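Local coordinates for protein glucanase (Klebsiella pneumoniae, PDB 5GY3) that probably hydrolyses internal beta-1,4-glucosidic bonds of cellulose and related beta-glucans, as a family 8 glycoside hydrolase, at residues A[10-15]-A[49-54]; A[32-37]-A[89-94]; A[65-70]-A[113-118]; A[94-99]-A[109-114]; A[123-128]-A[144-149]. All coordinates share one frame; numbering follows the deposited sequence.

How the interactions relate
Following the chain from its N terminus, interaction 1 closes the first loop, bringing the turn after helix 2-11 onto helix 45-59. Helix 29-41, inside that loop, pairs with helix 86-103 in interaction 2, so the two contacts cross. Interaction 3 starts within the span of interaction 2 and ends beyond it, crossing it in turn as 65-70 reaches helix 106-123. Interaction 4 is the short hairpin between helices 86-103 and 106-123; it lies within the span of interaction 3 and ends on the same helix. Trp52, Leu96 and Ile115 tie these contacts together. Interaction 5 comes last in series, joining two small sheets, and touches interaction 3 through Leu66 and Thr123.

Interaction 1. Residues A[10-15]-A[49-54]; sequences RFMMPD and DKLWQW
The CA atoms of Asp15 and Trp54 are the nearest pair across the two segments, 6.7 Å apart, where the chain that has just left helix 2-11 passes the helical segment 49-54. Met12, the first residue to abandon helical backbone angles, reaches across with its whole side chain. CG stands anti to the backbone N (chi1 -173°) and the chain beyond it is fully extended, which carries the terminal methyl to the helix: Met12 CE lies 3.7 Å from Leu51 CG and 3.8 Å from Lys50 CB. The long, unbranched thioether lets Met12 reach Leu51 from the turn. In the helix-rich fold of this family 8 enzyme the contact packs the turn after helix 2-11 against helix 45-59, whose Leu51 also packs on Ala35 and Met36 of helix 29-41. At the other end the backbone does the touching. Asp15 O sits 3.3 Å from Trp54 CB and comes obliquely to the indole, 3.6 Å from Trp54 CD1. The Asp15 carboxylate turns to Arg17 in a salt bridge, while the indole of Trp54 meets Tyr71 edge-to-face and is touched by the side chain of Gln32.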
# COMPACT_ATOMS: atom_id res chain seq x y z
N ARG A 10 -21.21 -0.15 -0.70
CA ARG A 10 -20.87 -1.45 -1.25
C ARG A 10 -19.93 -2.25 -0.37
O ARG A 10 -20.05 -3.48 -0.31
CB ARG A 10 -20.27 -1.28 -2.64
CG ARG A 10 -21.33 -0.85 -3.64
CD ARG A 10 -20.90 -1.11 -5.06
NE ARG A 10 -20.24 -2.41 -5.23
CZ ARG A 10 -19.35 -2.63 -6.19
NH1 ARG A 10 -19.03 -1.64 -7.01
NH2 ARG A 10 -18.77 -3.81 -6.32
N PHE A 11 -19.01 -1.60 0.34
CA PHE A 11 -17.92 -2.32 0.98
C PHE A 11 -17.79 -2.13 2.48
O PHE A 11 -17.03 -2.87 3.11
CB PHE A 11 -16.58 -1.94 0.32
CG PHE A 11 -16.59 -2.07 -1.17
CD1 PHE A 11 -16.70 -3.33 -1.76
CD2 PHE A 11 -16.54 -0.95 -1.98
CE1 PHE A 11 -16.72 -3.46 -3.14
CE2 PHE A 11 -16.56 -1.08 -3.36
CZ PHE A 11 -16.64 -2.35 -3.93
N MET A 12 -18.48 -1.17 3.09
CA MET A 12 -18.33 -0.96 4.53
C MET A 12 -19.52 -1.54 5.28
O MET A 12 -20.67 -1.20 4.99
CB MET A 12 -18.15 0.52 4.86
CG MET A 12 -17.82 0.77 6.32
SD MET A 12 -17.61 2.53 6.68
CE MET A 12 -17.39 2.46 8.46
N MET A 13 -19.24 -2.41 6.26
CA MET A 13 -20.26 -3.00 7.12
C MET A 13 -20.55 -2.08 8.29
O MET A 13 -19.72 -1.25 8.67
CB MET A 13 -19.79 -4.36 7.65
CG MET A 13 -19.73 -5.48 6.62
SD MET A 13 -21.26 -5.73 5.70
CE MET A 13 -20.84 -4.99 4.13
N PRO A 14 -21.74 -2.20 8.89
CA PRO A 14 -22.07 -1.31 10.02
C PRO A 14 -21.14 -1.45 11.21
O PRO A 14 -21.01 -0.50 11.99
CB PRO A 14 -23.52 -1.71 10.36
CG PRO A 14 -23.76 -3.02 9.65
CD PRO A 14 -22.89 -3.00 8.44
N ASP A 15 -20.46 -2.60 11.36
CA ASP A 15 -19.51 -2.77 12.45
C ASP A 15 -18.16 -2.12 12.17
O ASP A 15 -17.29 -2.17 13.05
CB ASP A 15 -19.31 -4.25 12.79
CG ASP A 15 -18.76 -5.08 11.62
OD1 ASP A 15 -18.46 -4.52 10.55
OD2 ASP A 15 -18.61 -6.31 11.80
N ASP A 49 -14.05 6.85 12.74
CA ASP A 49 -14.03 6.28 14.09
C ASP A 49 -14.57 4.85 14.09
O ASP A 49 -14.08 4.00 14.85
CB ASP A 49 -14.82 7.17 15.05
CG ASP A 49 -14.05 8.43 15.46
OD1 ASP A 49 -12.80 8.44 15.40
OD2 ASP A 49 -14.68 9.43 15.88
N LYS A 50 -15.56 4.55 13.24
CA LYS A 50 -16.06 3.18 13.12
C LYS A 50 -14.98 2.25 12.56
O LYS A 50 -14.76 1.15 13.08
CB LYS A 50 -17.30 3.12 12.21
CG LYS A 50 -18.64 3.50 12.84
CD LYS A 50 -19.73 3.70 11.76
CE LYS A 50 -19.87 5.18 11.35
NZ LYS A 50 -20.30 5.47 9.93
N LEU A 51 -14.31 2.69 11.49
CA LEU A 51 -13.26 1.88 10.87
C LEU A 51 -12.13 1.63 11.86
O LEU A 51 -11.65 0.49 11.99
CB LEU A 51 -12.72 2.58 9.63
CG LEU A 51 -13.68 2.78 8.46
CD1 LEU A 51 -13.16 3.85 7.50
CD2 LEU A 51 -13.86 1.45 7.73
N TRP A 52 -11.71 2.68 12.55
CA TRP A 52 -10.59 2.56 13.48
C TRP A 52 -10.97 1.75 14.71
O TRP A 52 -10.20 0.90 15.17
CB TRP A 52 -10.09 3.96 13.87
CG TRP A 52 -9.10 4.00 14.99
CD1 TRP A 52 -9.13 4.81 16.10
CD2 TRP A 52 -7.91 3.19 15.12
NE1 TRP A 52 -8.05 4.55 16.90
CE2 TRP A 52 -7.29 3.56 16.33
CE3 TRP A 52 -7.33 2.19 14.34
CZ2 TRP A 52 -6.10 2.97 16.77
CZ3 TRP A 52 -6.16 1.60 14.78
CH2 TRP A 52 -5.56 1.98 15.99
N GLN A 53 -12.17 1.98 15.24
CA GLN A 53 -12.63 1.21 16.40
C GLN A 53 -12.67 -0.28 16.11
O GLN A 53 -12.25 -1.09 16.94
CB GLN A 53 -14.01 1.71 16.84
CG GLN A 53 -14.74 0.80 17.83
CD GLN A 53 -16.17 1.28 18.11
OE1 GLN A 53 -16.79 1.94 17.26
NE2 GLN A 53 -16.70 0.96 19.29
N TRP A 54 -13.16 -0.67 14.93
CA TRP A 54 -13.17 -2.10 14.62
C TRP A 54 -11.75 -2.63 14.45
O TRP A 54 -11.41 -3.70 14.98
CB TRP A 54 -14.00 -2.38 13.37
CG TRP A 54 -14.01 -3.86 13.08
CD1 TRP A 54 -14.89 -4.79 13.57
CD2 TRP A 54 -13.07 -4.58 12.28
NE1 TRP A 54 -14.56 -6.04 13.11
CE2 TRP A 54 -13.44 -5.94 12.32
CE3 TRP A 54 -11.95 -4.21 11.52
CZ2 TRP A 54 -12.74 -6.93 11.63
CZ3 TRP A 54 -11.26 -5.19 10.84
CH2 TRP A 54 -11.65 -6.53 10.89

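Interaction 2. Residues A[32-37]-A[89-94]; sequences QGFAML and DTLIAW
Two nearly parallel core helices meet here in what is, for family 8 enzymes, an (alpha/alpha)6 barrel; one of them, 86-103, carries Asp87, the predicted nucleophile, whose side chain lies about 5 Å from that of Leu91. The segment axes come within 7.7 Å at an angle of 22°, and Gly33 makes that closeness possible: its CA rests 3.9 Å from Leu91 CB and 3.8 Å from Ile92 CG1, and a CB here would run into Leu91 CB. Of the two Leu91 methyls, CD1 comes closest to Phe34, 3.4 Å from Phe34 CE1 and oblique to the ring, and CD2 to Leu37, 3.8 Å from Leu37 CD1. Leu37 in turn places CD2 over one face of the Trp94 six-membered ring, a CH-pi contact 4.3 Å from the centroid and 26° off the normal. Met36, bent at its thioether, brings CE to 4.0 Å from Ile92 CG2. Helix 45-59 covers one flank through Trp52 and Phe48, and helix 155-164 packs against Trp94.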
# COMPACT_ATOMS: atom_id res chain seq x y z
N GLN A 32 -8.72 -1.69 5.81
CA GLN A 32 -9.03 -0.74 6.88
C GLN A 32 -8.22 0.54 6.72
O GLN A 32 -8.76 1.65 6.85
CB GLN A 32 -8.77 -1.36 8.25
CG GLN A 32 -9.53 -2.64 8.53
CD GLN A 32 -11.03 -2.51 8.30
OE1 GLN A 32 -11.58 -3.13 7.39
NE2 GLN A 32 -11.70 -1.70 9.13
N GLY A 33 -6.92 0.42 6.44
CA GLY A 33 -6.08 1.60 6.32
C GLY A 33 -6.43 2.46 5.13
O GLY A 33 -6.49 3.69 5.23
N PHE A 34 -6.66 1.84 3.96
CA PHE A 34 -7.14 2.57 2.80
C PHE A 34 -8.41 3.34 3.14
O PHE A 34 -8.54 4.53 2.83
CB PHE A 34 -7.46 1.63 1.63
CG PHE A 34 -6.27 1.19 0.83
CD1 PHE A 34 -5.04 1.78 0.99
CD2 PHE A 34 -6.42 0.17 -0.10
CE1 PHE A 34 -3.95 1.36 0.22
CE2 PHE A 34 -5.33 -0.25 -0.87
CZ PHE A 34 -4.10 0.34 -0.70
N ALA A 35 -9.38 2.65 3.74
CA ALA A 35 -10.66 3.30 4.02
C ALA A 35 -10.50 4.40 5.06
O ALA A 35 -11.16 5.44 4.97
CB ALA A 35 -11.67 2.26 4.49
N MET A 36 -9.65 4.19 6.06
CA MET A 36 -9.41 5.25 7.04
C MET A 36 -8.81 6.49 6.37
O MET A 36 -9.19 7.62 6.70
CB MET A 36 -8.51 4.75 8.16
CG MET A 36 -9.20 3.81 9.13
SD MET A 36 -8.09 2.94 10.25
CE MET A 36 -7.40 4.29 11.22
N LEU A 37 -7.87 6.29 5.45
CA LEU A 37 -7.33 7.42 4.68
C LEU A 37 -8.43 8.14 3.92
O LEU A 37 -8.51 9.38 3.92
CB LEU A 37 -6.26 6.94 3.70
CG LEU A 37 -4.87 6.60 4.24
CD1 LEU A 37 -4.04 5.88 3.16
CD2 LEU A 37 -4.17 7.87 4.70
N ASP A 89 -0.31 -1.90 8.48
CA ASP A 89 0.02 -1.15 9.69
C ASP A 89 0.40 0.29 9.36
O ASP A 89 0.03 1.23 10.08
CB ASP A 89 1.21 -1.78 10.44
CG ASP A 89 1.04 -3.26 10.74
OD1 ASP A 89 -0.07 -3.71 11.12
OD2 ASP A 89 2.06 -3.97 10.63
N THR A 90 1.20 0.47 8.31
CA THR A 90 1.63 1.81 7.90
C THR A 90 0.44 2.67 7.50
O THR A 90 0.35 3.84 7.89
CB THR A 90 2.62 1.68 6.74
OG1 THR A 90 3.80 1.00 7.18
CG2 THR A 90 2.99 3.04 6.18
N LEU A 91 -0.46 2.12 6.68
CA LEU A 91 -1.60 2.89 6.20
C LEU A 91 -2.49 3.33 7.35
O LEU A 91 -2.98 4.47 7.36
CB LEU A 91 -2.41 2.04 5.22
CG LEU A 91 -1.69 1.73 3.90
CD1 LEU A 91 -2.38 0.58 3.19
CD2 LEU A 91 -1.65 2.97 3.03
N ILE A 92 -2.70 2.44 8.32
CA ILE A 92 -3.48 2.77 9.51
C ILE A 92 -2.82 3.89 10.29
O ILE A 92 -3.47 4.87 10.68
CB ILE A 92 -3.68 1.51 10.38
CG1 ILE A 92 -4.60 0.50 9.68
CG2 ILE A 92 -4.21 1.89 11.76
CD1 ILE A 92 -4.51 -0.96 10.23
N ALA A 93 -1.51 3.78 10.53
CA ALA A 93 -0.82 4.82 11.29
C ALA A 93 -0.82 6.14 10.54
O ALA A 93 -0.90 7.21 11.16
CB ALA A 93 0.62 4.39 11.60
N TRP A 94 -0.70 6.08 9.22
CA TRP A 94 -0.71 7.28 8.40
C TRP A 94 -2.08 7.94 8.43
O TRP A 94 -2.19 9.17 8.58
CB TRP A 94 -0.32 6.91 6.97
CG TRP A 94 -0.10 8.05 6.04
CD1 TRP A 94 0.23 9.34 6.37
CD2 TRP A 94 -0.17 8.00 4.62
NE1 TRP A 94 0.36 10.10 5.23
CE2 TRP A 94 0.13 9.29 4.14
CE3 TRP A 94 -0.45 6.98 3.70
CZ2 TRP A 94 0.13 9.60 2.78
CZ3 TRP A 94 -0.43 7.29 2.34
CH2 TRP A 94 -0.13 8.58 1.90

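Interaction 3. Residues A[65-70]-A[113-118]; sequences GLFYWR and DAITAS
Phe67 and Ile115 meet with their side chains roughly at right angles, the methyl CD1 of Ile115 lying at the edge of the phenyl ring, near its plane. Phe67 CE1 is 3.7 Å from Ile115 CD1. With CG1 anti to the carbonyl carbon (chi1 -59°) and chi2 extended at 162°, Ile115 sends its longer branch out to the ring, while its other branch, CG2, stands 4.4 Å from Leu66 CD2. Leu66 also holds its CG beside the backbone N and lays CD2 3.8 Å from Ser118 CB. The small serine leaves room for this leucine and for the backbone of Gly65, whose CA lies 3.7 Å from Ser118 OG. Glycine fits doubly: its positive phi of 82° would crowd a side chain, and a CB would run into that hydroxyl. Ser118 OG is hydrogen-bonded to Asn64 O, and a water donates both to Gly65 O (2.8 Å) and to Ser118 OG (3.1 Å), bridging loop and helix; Arg60 is a second partner of Gly65 O. The contact of Gly65-Phe67 with helix 106-123 thus has two sides: an apolar one, where Leu66 also rests on Leu119, and a polar one bridged by water.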
# COMPACT_ATOMS: atom_id res chain seq x y z
N GLY A 65 2.08 -4.30 19.27
CA GLY A 65 1.43 -3.06 18.88
C GLY A 65 1.03 -2.96 17.42
O GLY A 65 0.47 -1.92 17.03
N LEU A 66 1.28 -3.99 16.61
CA LEU A 66 0.88 -3.98 15.21
C LEU A 66 -0.49 -4.66 15.10
O LEU A 66 -1.22 -4.76 16.09
CB LEU A 66 1.98 -4.61 14.36
CG LEU A 66 3.31 -3.85 14.42
CD1 LEU A 66 4.40 -4.64 13.72
CD2 LEU A 66 3.13 -2.49 13.76
N PHE A 67 -0.86 -5.14 13.92
CA PHE A 67 -2.20 -5.65 13.70
C PHE A 67 -2.15 -6.97 12.94
O PHE A 67 -1.44 -7.07 11.93
CB PHE A 67 -3.06 -4.64 12.92
CG PHE A 67 -3.15 -3.30 13.60
CD1 PHE A 67 -2.21 -2.32 13.35
CD2 PHE A 67 -4.17 -3.03 14.50
CE1 PHE A 67 -2.28 -1.08 13.99
CE2 PHE A 67 -4.26 -1.80 15.13
CZ PHE A 67 -3.31 -0.83 14.88
N TYR A 68 -2.90 -7.96 13.41
CA TYR A 68 -3.17 -9.14 12.59
C TYR A 68 -3.74 -8.69 11.24
O TYR A 68 -4.65 -7.86 11.19
CB TYR A 68 -4.16 -10.07 13.30
CG TYR A 68 -3.75 -10.42 14.71
CD1 TYR A 68 -2.49 -10.93 14.98
CD2 TYR A 68 -4.62 -10.24 15.77
CE1 TYR A 68 -2.11 -11.26 16.27
CE2 TYR A 68 -4.25 -10.56 17.07
CZ TYR A 68 -3.00 -11.07 17.31
OH TYR A 68 -2.62 -11.39 18.60
N TRP A 69 -3.20 -9.24 10.15
CA TRP A 69 -3.44 -8.59 8.87
C TRP A 69 -4.77 -8.95 8.22
O TRP A 69 -5.27 -8.17 7.41
CB TRP A 69 -2.31 -8.89 7.88
CG TRP A 69 -2.38 -10.26 7.25
CD1 TRP A 69 -2.01 -11.44 7.82
CD2 TRP A 69 -2.82 -10.58 5.92
NE1 TRP A 69 -2.20 -12.48 6.93
CE2 TRP A 69 -2.70 -11.98 5.76
CE3 TRP A 69 -3.32 -9.82 4.85
CZ2 TRP A 69 -3.06 -12.63 4.57
CZ3 TRP A 69 -3.67 -10.46 3.67
CH2 TRP A 69 -3.53 -11.85 3.55
N ARG A 70 -5.36 -10.10 8.56
CA ARG A 70 -6.51 -10.60 7.82
C ARG A 70 -7.60 -11.08 8.77
O ARG A 70 -7.32 -11.69 9.80
CB ARG A 70 -6.08 -11.75 6.90
CG ARG A 70 -7.15 -12.24 5.92
CD ARG A 70 -6.50 -13.22 4.95
NE ARG A 70 -7.45 -13.92 4.09
CZ ARG A 70 -8.11 -15.01 4.46
NH1 ARG A 70 -7.94 -15.51 5.67
NH2 ARG A 70 -8.95 -15.60 3.61
N ASP A 113 1.62 7.42 16.81
CA ASP A 113 2.99 7.35 17.31
C ASP A 113 3.33 5.95 17.83
O ASP A 113 4.47 5.50 17.69
CB ASP A 113 3.20 8.37 18.43
CG ASP A 113 3.11 9.80 17.96
OD1 ASP A 113 3.31 10.05 16.76
OD2 ASP A 113 2.84 10.69 18.81
N ALA A 114 2.38 5.29 18.49
CA ALA A 114 2.65 3.95 19.01
C ALA A 114 2.90 2.97 17.87
O ALA A 114 3.81 2.13 17.96
CB ALA A 114 1.48 3.48 19.89
N ILE A 115 2.11 3.07 16.80
CA ILE A 115 2.24 2.16 15.66
C ILE A 115 3.53 2.42 14.91
O ILE A 115 4.24 1.48 14.53
CB ILE A 115 1.01 2.29 14.74
CG1 ILE A 115 -0.27 1.96 15.52
CG2 ILE A 115 1.17 1.40 13.49
CD1 ILE A 115 -1.55 2.45 14.86
N THR A 116 3.88 3.70 14.68
CA THR A 116 5.12 3.97 13.96
C THR A 116 6.34 3.53 14.77
O THR A 116 7.31 3.02 14.21
CB THR A 116 5.24 5.44 13.54
OG1 THR A 116 5.18 6.30 14.69
CG2 THR A 116 4.14 5.81 12.58
N ALA A 117 6.30 3.71 16.10
CA ALA A 117 7.39 3.19 16.92
C ALA A 117 7.46 1.67 16.83
O ALA A 117 8.55 1.09 16.76
CB ALA A 117 7.23 3.64 18.37
N SER A 118 6.29 1.01 16.81
CA SER A 118 6.26 -0.45 16.64
C SER A 118 6.80 -0.87 15.28
O SER A 118 7.48 -1.89 15.16
CB SER A 118 4.83 -0.97 16.82
OG SER A 118 4.44 -0.96 18.18
O HOH W 1 1.61 0.18 18.45

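Interaction 4. Residues A[94-99]-A[109-114]; sequences WALLRA and AIASDA
Leu96 and Ser112 face each other across an antiparallel helix pair whose segment axes approach to 7.8 Å, with 154° between their directions. The packing is mostly apolar. Leu96 CB stands 3.9 Å from Ser112 CB, and beyond it Leu96 CD1 touches the single methyl of Ala111 at 4.0 Å. Leu97 swings its CG away from the backbone N (chi1 -151°), and this together with chi2 of 53° turns CD1 toward the second helix, 4.3 Å from Ala109 CB. Alanine at 109 and 111 and serine at 112 give helix 106-123 a shallow surface, and the two larger leucines lie against it. The polar element is the hydroxyl of Ser112. Packed 3.8 Å from Leu97 CD1, it would be poorly placed among the leucines without a partner, and it finds one in a hydrogen bond with Ala93 O, a carbonyl one turn before Leu97 in the facing helix. A small residue with a hydroxyl therefore serves both close packing and a polar link between the helices. Around this hairpin, Phe48 and Trp52 of helix 45-59 lie against Leu96, Ile115 continues the packing along helix 106-123, and Arg164 of helix 155-164 touches Ala109 and forms a salt bridge with Asp113.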
# COMPACT_ATOMS: atom_id res chain seq x y z
N TRP A 94 -0.70 6.08 9.22
CA TRP A 94 -0.71 7.28 8.40
C TRP A 94 -2.08 7.94 8.43
O TRP A 94 -2.19 9.17 8.58
CB TRP A 94 -0.32 6.91 6.97
CG TRP A 94 -0.10 8.05 6.04
CD1 TRP A 94 0.23 9.34 6.37
CD2 TRP A 94 -0.17 8.00 4.62
NE1 TRP A 94 0.36 10.10 5.23
CE2 TRP A 94 0.13 9.29 4.14
CE3 TRP A 94 -0.45 6.98 3.70
CZ2 TRP A 94 0.13 9.60 2.78
CZ3 TRP A 94 -0.43 7.29 2.34
CH2 TRP A 94 -0.13 8.58 1.90
N ALA A 95 -3.15 7.14 8.30
CA ALA A 95 -4.50 7.69 8.38
C ALA A 95 -4.74 8.37 9.73
O ALA A 95 -5.37 9.44 9.78
CB ALA A 95 -5.52 6.58 8.14
N LEU A 96 -4.24 7.78 10.82
CA LEU A 96 -4.40 8.38 12.15
C LEU A 96 -3.68 9.71 12.24
O LEU A 96 -4.21 10.68 12.81
CB LEU A 96 -3.89 7.42 13.22
CG LEU A 96 -4.87 6.27 13.49
CD1 LEU A 96 -4.18 5.07 14.16
CD2 LEU A 96 -6.05 6.78 14.34
N LEU A 97 -2.46 9.79 11.71
CA LEU A 97 -1.75 11.06 11.68
C LEU A 97 -2.56 12.12 10.93
O LEU A 97 -2.71 13.26 11.39
CB LEU A 97 -0.38 10.86 11.05
CG LEU A 97 0.75 11.77 11.47
CD1 LEU A 97 0.85 11.73 12.99
CD2 LEU A 97 2.04 11.27 10.83
N ARG A 98 -3.11 11.74 9.77
CA ARG A 98 -3.89 12.69 8.99
C ARG A 98 -5.20 13.05 9.69
O ARG A 98 -5.69 14.18 9.55
CB ARG A 98 -4.12 12.13 7.59
CG ARG A 98 -2.83 12.14 6.76
CD ARG A 98 -2.81 11.11 5.62
NE ARG A 98 -3.63 11.47 4.47
CZ ARG A 98 -3.19 12.09 3.37
NH1 ARG A 98 -1.92 12.45 3.26
NH2 ARG A 98 -4.02 12.34 2.37
N ALA A 99 -5.76 12.12 10.46
CA ALA A 99 -6.98 12.41 11.21
C ALA A 99 -6.74 13.47 12.28
O ALA A 99 -7.61 14.31 12.53
CB ALA A 99 -7.51 11.13 11.84
N ALA A 109 -3.09 11.26 16.87
CA ALA A 109 -1.65 11.28 16.67
C ALA A 109 -0.92 10.45 17.72
O ALA A 109 0.10 9.82 17.41
CB ALA A 109 -1.14 12.72 16.69
N ILE A 110 -1.44 10.42 18.95
CA ILE A 110 -0.84 9.56 19.97
C ILE A 110 -0.98 8.10 19.58
O ILE A 110 -0.05 7.30 19.78
CB ILE A 110 -1.46 9.86 21.35
CG1 ILE A 110 -0.95 11.22 21.84
CG2 ILE A 110 -1.14 8.74 22.35
CD1 ILE A 110 -1.70 11.79 23.03
N ALA A 111 -2.11 7.73 18.97
CA ALA A 111 -2.27 6.36 18.47
C ALA A 111 -1.30 6.08 17.34
O ALA A 111 -0.67 5.01 17.30
CB ALA A 111 -3.71 6.13 18.01
N SER A 112 -1.16 7.01 16.41
CA SER A 112 -0.22 6.85 15.30
C SER A 112 1.20 6.61 15.82
O SER A 112 1.90 5.71 15.35
CB SER A 112 -0.26 8.08 14.40
OG SER A 112 0.67 7.95 13.33
N ASP A 113 1.62 7.42 16.81
CA ASP A 113 2.99 7.35 17.31
C ASP A 113 3.33 5.95 17.83
O ASP A 113 4.47 5.50 17.69
CB ASP A 113 3.20 8.37 18.43
CG ASP A 113 3.11 9.80 17.96
OD1 ASP A 113 3.31 10.05 16.76
OD2 ASP A 113 2.84 10.69 18.81
N ALA A 114 2.38 5.29 18.49
CA ALA A 114 2.65 3.95 19.01
C ALA A 114 2.90 2.97 17.87
O ALA A 114 3.81 2.13 17.96
CB ALA A 114 1.48 3.48 19.89

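Interaction 5. Residues A[123-128]-A[144-149]; sequences TVVTFA and DHLNLN
Leu146 lies squarely on the Phe127 ring: its branch carbon CG is 3.6 Å from the ring centroid and only 7° off the normal, a CH-pi contact over the very centre of the face. The methyl CD1 of Leu146 continues the cover toward the root of the ring, 3.5 Å from Phe127 CG, and it also reaches Val125 CG2 at 3.9 Å. The first torsion of Phe127 (chi1 -161°) sends the ring toward strand 145-148 and the second turns one face to Leu146; the far end of that ring, Phe127 CZ, comes 3.6 Å from Asp144 O, which lies at the edge near the ring plane. These strands do not pair with each other. Strand 124-127 runs in a two-stranded antiparallel sheet with 130-133, and 145-148 is an outer strand of a separate three-stranded sheet with 196-199 and 204-206. Their segment axes come no closer than 9.8 Å, at 137°, a spacing filled by the side chains of Phe127, Val125 and Leu146, which suits the large phenylalanine and branched leucine. Leu198 of strand 196-199 also touches Phe127, and Val132 of strand 130-133 touches Leu146. Beside the contact, His145 ND1 donates to Asp144 OD1 at 2.8 Å, reaching the carboxylate from above its plane.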
# COMPACT_ATOMS: atom_id res chain seq x y z
N THR A 123 9.63 -4.24 12.54
CA THR A 123 9.64 -4.59 11.13
C THR A 123 10.84 -4.05 10.36
O THR A 123 11.07 -4.49 9.22
CB THR A 123 8.36 -4.10 10.41
OG1 THR A 123 8.44 -2.70 10.13
CG2 THR A 123 7.11 -4.39 11.25
N VAL A 124 11.61 -3.13 10.92
CA VAL A 124 12.74 -2.53 10.22
C VAL A 124 14.02 -3.20 10.70
O VAL A 124 14.27 -3.28 11.92
CB VAL A 124 12.79 -1.01 10.41
CG1 VAL A 124 14.14 -0.46 9.92
CG2 VAL A 124 11.66 -0.37 9.64
N VAL A 125 14.82 -3.69 9.76
CA VAL A 125 16.06 -4.38 10.08
C VAL A 125 17.19 -3.79 9.26
O VAL A 125 16.97 -3.11 8.25
CB VAL A 125 15.96 -5.90 9.86
CG1 VAL A 125 14.86 -6.51 10.73
CG2 VAL A 125 15.73 -6.21 8.39
N THR A 126 18.41 -4.03 9.72
CA THR A 126 19.62 -3.70 8.98
C THR A 126 20.01 -4.91 8.15
O THR A 126 20.21 -6.00 8.70
CB THR A 126 20.75 -3.34 9.95
OG1 THR A 126 20.30 -2.33 10.85
CG2 THR A 126 21.96 -2.83 9.18
N PHE A 127 20.16 -4.72 6.84
CA PHE A 127 20.44 -5.83 5.93
C PHE A 127 21.04 -5.29 4.64
O PHE A 127 20.57 -4.28 4.12
CB PHE A 127 19.16 -6.61 5.62
CG PHE A 127 19.39 -8.01 5.10
CD1 PHE A 127 19.60 -9.06 5.98
CD2 PHE A 127 19.35 -8.27 3.74
CE1 PHE A 127 19.79 -10.36 5.51
CE2 PHE A 127 19.54 -9.55 3.26
CZ PHE A 127 19.76 -10.61 4.15
N ALA A 128 22.09 -5.96 4.14
CA ALA A 128 22.78 -5.53 2.92
C ALA A 128 23.19 -4.05 2.99
O ALA A 128 23.17 -3.32 2.00
CB ALA A 128 21.92 -5.80 1.68
N ASP A 144 20.17 -15.65 4.66
CA ASP A 144 20.95 -14.72 3.86
C ASP A 144 20.11 -14.00 2.81
O ASP A 144 20.67 -13.30 1.97
CB ASP A 144 22.14 -15.43 3.21
CG ASP A 144 21.72 -16.46 2.17
OD1 ASP A 144 20.57 -16.94 2.22
OD2 ASP A 144 22.56 -16.81 1.32
N HIS A 145 18.78 -14.15 2.85
CA HIS A 145 17.87 -13.42 1.98
C HIS A 145 16.73 -12.86 2.81
O HIS A 145 16.29 -13.48 3.78
CB HIS A 145 17.26 -14.30 0.89
CG HIS A 145 18.24 -14.78 -0.13
ND1 HIS A 145 19.10 -15.83 0.10
CD2 HIS A 145 18.49 -14.35 -1.39
CE1 HIS A 145 19.84 -16.04 -0.98
NE2 HIS A 145 19.49 -15.15 -1.89
N LEU A 146 16.23 -11.70 2.40
CA LEU A 146 14.93 -11.21 2.84
C LEU A 146 13.98 -11.21 1.66
O LEU A 146 14.35 -10.81 0.55
CB LEU A 146 15.02 -9.79 3.40
CG LEU A 146 16.01 -9.54 4.53
CD1 LEU A 146 15.91 -8.08 4.96
CD2 LEU A 146 15.73 -10.48 5.68
N ASN A 147 12.75 -11.66 1.89
CA ASN A 147 11.69 -11.53 0.90
C ASN A 147 10.97 -10.22 1.16
O ASN A 147 10.30 -10.07 2.18
CB ASN A 147 10.74 -12.72 0.98
CG ASN A 147 11.31 -13.94 0.27
OD1 ASN A 147 12.18 -13.80 -0.59
ND2 ASN A 147 10.82 -15.13 0.61
N LEU A 148 11.14 -9.27 0.26
CA LEU A 148 10.59 -7.93 0.41
C LEU A 148 9.46 -7.72 -0.58
O LEU A 148 9.36 -8.41 -1.60
CB LEU A 148 11.68 -6.88 0.19
CG LEU A 148 12.94 -7.01 1.04
CD1 LEU A 148 13.92 -5.91 0.65
CD2 LEU A 148 12.56 -6.90 2.52
N ASN A 149 8.61 -6.74 -0.28
CA ASN A 149 7.55 -6.34 -1.20
C ASN A 149 7.71 -4.83 -1.39
O ASN A 149 7.36 -4.05 -0.48
CB ASN A 149 6.18 -6.71 -0.64
CG ASN A 149 5.07 -6.49 -1.65
OD1 ASN A 149 5.06 -5.48 -2.36
ND2 ASN A 149 4.15 -7.45 -1.75